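PDB 6YFR: coat protein from Leviviridae sp., which forms the icosahedral shell of a single-stranded RNA bacteriophage and probably packages the viral genome inside it. Local coordinates for residues A91-T94 against V95-L98. Residues are numbered along the deposited sequence; the frame is centred on the assembly and turned at random.
Sequences AART and VDVL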
loop_
_atom_site.group_PDB
_atom_site.type_symbol
_atom_site.label_atom_id
_atom_site.label_comp_id
_atom_site.label_asym_id
_atom_site.label_seq_id
_atom_site.Cartn_x
_atom_site.Cartn_y
_atom_site.Cartn_z
ATOM N N ALA A 91 63.469 -45.877 -14.914
ATOM C CA ALA A 91 63.527 -47.168 -14.233
ATOM C C ALA A 91 64.711 -47.239 -13.276
ATOM O O ALA A 91 64.550 -47.569 -12.090
ATOM C CB ALA A 91 63.594 -48.298 -15.259
ATOM N N ALA A 92 65.913 -46.939 -13.777
ATOM C CA ALA A 92 67.096 -46.988 -12.928
ATOM C C ALA A 92 66.994 -46.003 -11.775
ATOM O O ALA A 92 67.436 -46.303 -10.659
ATOM C CB ALA A 92 68.352 -46.709 -13.753
ATOM N N ARG A 93 66.408 -44.829 -12.013
ATOM C CA ARG A 93 66.306 -43.841 -10.948
ATOM C C ARG A 93 65.253 -44.221 -9.915
ATOM O O ARG A 93 65.442 -43.942 -8.730
ATOM C CB ARG A 93 66.018 -42.458 -11.533
ATOM C CG ARG A 93 67.163 -41.877 -12.372
ATOM C CD ARG A 93 68.481 -41.782 -11.600
ATOM N NE ARG A 93 69.270 -43.011 -11.668
ATOM C CZ ARG A 93 70.102 -43.311 -12.660
ATOM N NH1 ARG A 93 70.258 -42.468 -13.674
ATOM N NH2 ARG A 93 70.774 -44.454 -12.639
ATOM N N THR A 94 64.153 -44.862 -10.324
ATOM C CA THR A 94 63.210 -45.392 -9.343
ATOM C C THR A 94 63.870 -46.469 -8.493
ATOM O O THR A 94 63.654 -46.532 -7.273
ATOM C CB THR A 94 61.966 -45.948 -10.041
ATOM O OG1 THR A 94 62.363 -46.816 -11.109
ATOM C CG2 THR A 94 61.105 -44.823 -10.601
ATOM N N VAL A 95 64.688 -47.319 -9.120
ATOM C CA VAL A 95 65.449 -48.308 -8.358
ATOM C C VAL A 95 66.364 -47.613 -7.357
ATOM O O VAL A 95 66.441 -47.999 -6.182
ATOM C CB VAL A 95 66.242 -49.224 -9.305
ATOM C CG1 VAL A 95 67.278 -50.014 -8.526
ATOM C CG2 VAL A 95 65.303 -50.161 -10.042
ATOM N N ASP A 96 67.070 -46.574 -7.812
ATOM C CA ASP A 96 67.971 -45.842 -6.926
ATOM C C ASP A 96 67.210 -45.199 -5.773
ATOM O O ASP A 96 67.696 -45.173 -4.638
ATOM C CB ASP A 96 68.743 -44.783 -7.717
ATOM C CG ASP A 96 69.721 -45.390 -8.705
ATOM O OD1 ASP A 96 70.079 -46.576 -8.529
ATOM O OD2 ASP A 96 70.134 -44.682 -9.652
ATOM N N VAL A 97 66.011 -44.684 -6.046
ATOM C CA VAL A 97 65.207 -44.051 -5.005
ATOM C C VAL A 97 64.778 -45.077 -3.964
ATOM O O VAL A 97 64.858 -44.829 -2.753
ATOM C CB VAL A 97 63.998 -43.334 -5.636
ATOM C CG1 VAL A 97 62.985 -42.983 -4.583
ATOM C CG2 VAL A 97 64.451 -42.081 -6.361
ATOM N N LEU A 98 64.317 -46.247 -4.418
ATOM C CA LEU A 98 63.939 -47.302 -3.480
ATOM C C LEU A 98 65.130 -47.739 -2.633
ATOM O O LEU A 98 64.999 -47.961 -1.418
ATOM C CB LEU A 98 63.354 -48.489 -4.244
ATOM C CG LEU A 98 63.022 -49.742 -3.435
ATOM C CD1 LEU A 98 62.074 -49.398 -2.305
ATOM C CD2 LEU A 98 62.422 -50.815 -4.338
#
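Val95 opens the second of two consecutive turns near the start of helix 90-107, its amide N bonded to Ala91 O at 3.0 Å. Its CG2 methyl, anti to the carbonyl carbon, comes against Ala91 O (3.4 Å). Exposed Ala91 and Ala92 take part through their carbonyl oxygens, so small, helix-favouring alanines suit them. Asp96 follows, with N to Ala92 O at 2.9 Å, and it carries the main side-chain contact. Its carboxylate lies alongside the guanidinium of Arg93, three residues earlier, and the two planes are only 9° apart. A salt bridge joins Arg93 NE to Asp96 OD2 at 2.8 Å; the oxygen is met on its anti side, 28° out of the carboxylate plane. Arg93 NH2 adds a weak second bond to Asp96 OD2, at 3.1 Å. Bends at chi2 and chi3 of the long arginine lay its guanidinium beside the shorter aspartate, which reaches back toward it from the following turn. This pairing probably favours the ionised carboxylate in its buried setting, where the other oxygen, OD1, is hydrogen-bonded to Ala1 N of a second subunit. Val97 N then bonds to Arg93 O at 2.8 Å, its CG2 beside that oxygen, and Leu98 N to Thr94 O at 2.9 Å, completing four successive i to i+4 alpha-helical bonds; both apolar side chains suit buried positions. Thr94 OG1, also buried, turns back to a hydrogen bond with Val90 O, which satisfies the hydroxyl. The helix follows strand 70-82, the last of the five-stranded antiparallel sheet, and packs on the second subunit, where Thr94 meets Ile73, Val97 meets Cys75 and Arg93 lies on Tyr56, consistent with the interlocked coat-protein dimer of these phages.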